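Local structure of UTP-glucose-1-phosphate uridylyltransferase 2 (3GUE) at residues Arg474-Asn478 and Glu479-Val483. The protein probably catalyses the transfer of a uridylyl group from UTP to glucose 1-phosphate, giving UDP-glucose and diphosphate. Numbering follows the deposited sequence.
Sequences RVLDN and EVVVV
Glu-479 folds back from the corner between strands 475-477 and 480-483 to meet Arg-474, in the C-terminal left-handed beta-helix of this UDP-glucose pyrophosphorylase. The corner itself is marked by Asn-478, whose backbone takes the left-handed helical conformation, with phi and psi both positive; its OD1 accepts a hydrogen bond from Asn-457 N on the neighbouring coil. The two strands belong to different parallel sheets, 475-477 pairing with 453-455 and 480-483 with 458-462, as expected when successive coils stack.

With CG anti to the backbone N (chi1 176°) and an extended chain beyond it, Glu-479 carries its carboxylate across the inside of the turn. OE2 forms a salt bridge with Arg-474 NH2 at 3.1 Å; the oxygen lies almost in the guanidinium plane, whereas the nitrogen reaches it from above the carboxylate plane. The N-H...O angle of 138° shows a bent bond, and the two groups are turned 67° apart. The other oxygen, OE1, receives a hydrogen bond from a water at 2.9 Å, and that water in turn accepts one from Asp-477 N at 2.8 Å, so the carboxylate is linked directly to Arg-474, just before strand 475-477, and through the water to Asp-477, its last residue.

Val-481, two residues on, directs its CB toward the preceding strand. There its CG2 also approaches the guanidinium obliquely, 3.8 Å from Arg-474 NH2. Leu-476 CD2 covers one guanidinium face near its rim and presses against Val-481 CG2 at 3.4 Å, tighter than usual for two methyl carbons.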
ATOM      1  N   ARG A 474      19.739   6.952  27.357  1.00 29.18           N
ATOM      2  CA  ARG A 474      20.923   6.555  26.563  1.00 28.88           C
ATOM      3  C   ARG A 474      20.988   7.290  25.221  1.00 28.17           C
ATOM      4  O   ARG A 474      20.025   7.298  24.458  1.00 28.61           O
ATOM      5  CB  ARG A 474      20.914   5.042  26.315  1.00 29.17           C
ATOM      6  CG  ARG A 474      22.080   4.507  25.492  1.00 29.61           C
ATOM      7  CD  ARG A 474      23.252   4.135  26.373  1.00 32.10           C
ATOM      8  NE  ARG A 474      24.397   3.637  25.604  1.00 34.59           N
ATOM      9  CZ  ARG A 474      24.668   2.351  25.402  1.00 35.03           C
ATOM     10  NH1 ARG A 474      23.887   1.401  25.914  1.00 36.84           N
ATOM     11  NH2 ARG A 474      25.725   2.012  24.688  1.00 35.36           N
ATOM     12  N   VAL A 475      22.121   7.926  24.960  1.00 28.11           N
ATOM     13  CA  VAL A 475      22.407   8.510  23.641  1.00 27.35           C
ATOM     14  C   VAL A 475      23.284   7.529  22.847  1.00 27.00           C
ATOM     15  O   VAL A 475      24.403   7.195  23.253  1.00 27.26           O
ATOM     16  CB  VAL A 475      23.145   9.893  23.740  1.00 27.29           C
ATOM     17  CG1 VAL A 475      23.482  10.412  22.328  1.00 28.11           C
ATOM     18  CG2 VAL A 475      22.331  10.914  24.520  1.00 25.75           C
ATOM     19  N   LEU A 476      22.763   7.065  21.722  1.00 26.77           N
ATOM     20  CA  LEU A 476      23.539   6.264  20.800  1.00 26.49           C
ATOM     21  C   LEU A 476      23.878   7.113  19.591  1.00 26.79           C
ATOM     22  O   LEU A 476      23.027   7.369  18.721  1.00 26.68           O
ATOM     23  CB  LEU A 476      22.776   5.015  20.392  1.00 26.42           C
ATOM     24  CG  LEU A 476      22.520   3.986  21.486  1.00 26.25           C
ATOM     25  CD1 LEU A 476      21.268   3.259  21.102  1.00 25.24           C
ATOM     26  CD2 LEU A 476      23.722   3.027  21.675  1.00 25.21           C
ATOM     27  N   ASP A 477      25.131   7.549  19.561  1.00 26.32           N
ATOM     28  CA  ASP A 477      25.607   8.520  18.583  1.00 26.84           C
ATOM     29  C   ASP A 477      26.638   7.864  17.661  1.00 26.63           C
ATOM     30  O   ASP A 477      27.808   7.709  18.048  1.00 26.72           O
ATOM     31  CB  ASP A 477      26.246   9.687  19.340  1.00 26.56           C
ATOM     32  CG  ASP A 477      26.539  10.883  18.452  1.00 27.29           C
ATOM     33  OD1 ASP A 477      26.291  10.816  17.231  1.00 27.73           O
ATOM     34  OD2 ASP A 477      27.019  11.900  19.000  1.00 27.52           O
ATOM     35  N   ASN A 478      26.205   7.467  16.461  1.00 26.26           N
ATOM     36  CA  ASN A 478      27.083   6.766  15.520  1.00 26.69           C
ATOM     37  C   ASN A 478      27.837   5.572  16.146  1.00 26.72           C
ATOM     38  O   ASN A 478      29.023   5.321  15.852  1.00 26.72           O
ATOM     39  CB  ASN A 478      28.050   7.769  14.874  1.00 27.51           C
ATOM     40  CG  ASN A 478      27.551   8.252  13.556  1.00 29.63           C
ATOM     41  OD1 ASN A 478      27.560   7.508  12.570  1.00 32.03           O
ATOM     42  ND2 ASN A 478      27.050   9.488  13.527  1.00 32.43           N
ATOM     43  N   GLU A 479      27.130   4.842  17.005  1.00 26.44           N
ATOM     44  CA  GLU A 479      27.721   3.804  17.845  1.00 26.54           C
ATOM     45  C   GLU A 479      27.286   2.415  17.393  1.00 25.99           C
ATOM     46  O   GLU A 479      26.178   2.231  16.895  1.00 26.38           O
ATOM     47  CB  GLU A 479      27.302   4.052  19.295  1.00 26.43           C
ATOM     48  CG  GLU A 479      27.736   3.030  20.335  1.00 27.96           C
ATOM     49  CD  GLU A 479      27.461   3.508  21.771  1.00 27.20           C
ATOM     50  OE1 GLU A 479      26.733   4.507  21.942  1.00 28.57           O
ATOM     51  OE2 GLU A 479      27.990   2.895  22.724  1.00 29.89           O
ATOM     52  N   VAL A 480      28.176   1.449  17.579  1.00 25.28           N
ATOM     53  CA  VAL A 480      27.892   0.051  17.349  1.00 24.86           C
ATOM     54  C   VAL A 480      27.915  -0.609  18.724  1.00 24.68           C
ATOM     55  O   VAL A 480      28.938  -0.555  19.426  1.00 24.82           O
ATOM     56  CB  VAL A 480      28.943  -0.586  16.387  1.00 25.27           C
ATOM     57  CG1 VAL A 480      28.913  -2.110  16.452  1.00 25.37           C
ATOM     58  CG2 VAL A 480      28.725  -0.108  14.957  1.00 24.07           C
ATOM     59  N   VAL A 481      26.792  -1.228  19.090  1.00 23.75           N
ATOM     60  CA  VAL A 481      26.623  -1.919  20.374  1.00 24.30           C
ATOM     61  C   VAL A 481      26.542  -3.425  20.130  1.00 23.73           C
ATOM     62  O   VAL A 481      25.690  -3.903  19.391  1.00 23.23           O
ATOM     63  CB  VAL A 481      25.378  -1.379  21.162  1.00 24.08           C
ATOM     64  CG1 VAL A 481      25.172  -2.102  22.504  1.00 25.10           C
ATOM     65  CG2 VAL A 481      25.512   0.126  21.388  1.00 24.87           C
ATOM     66  N   VAL A 482      27.482  -4.161  20.716  1.00 23.82           N
ATOM     67  CA  VAL A 482      27.462  -5.613  20.623  1.00 23.23           C
ATOM     68  C   VAL A 482      27.558  -6.259  22.006  1.00 24.23           C
ATOM     69  O   VAL A 482      28.557  -6.122  22.713  1.00 23.25           O
ATOM     70  CB  VAL A 482      28.560  -6.192  19.690  1.00 23.20           C
ATOM     71  CG1 VAL A 482      28.231  -7.666  19.339  1.00 21.66           C
ATOM     72  CG2 VAL A 482      28.762  -5.334  18.397  1.00 21.55           C
ATOM     73  N   VAL A 483      26.501  -6.970  22.381  1.00 25.36           N
ATOM     74  CA  VAL A 483      26.501  -7.696  23.644  1.00 26.93           C
ATOM     75  C   VAL A 483      26.569  -9.208  23.432  1.00 27.32           C
ATOM     76  O   VAL A 483      25.757  -9.802  22.723  1.00 26.99           O
ATOM     77  CB  VAL A 483      25.303  -7.313  24.525  1.00 27.05           C
ATOM     78  CG1 VAL A 483      25.064  -8.381  25.578  1.00 27.73           C
ATOM     79  CG2 VAL A 483      25.549  -5.967  25.186  1.00 27.51           C
TER
HETATM   80  O   HOH W   1      27.247   7.339  21.338  1.00 27.22           O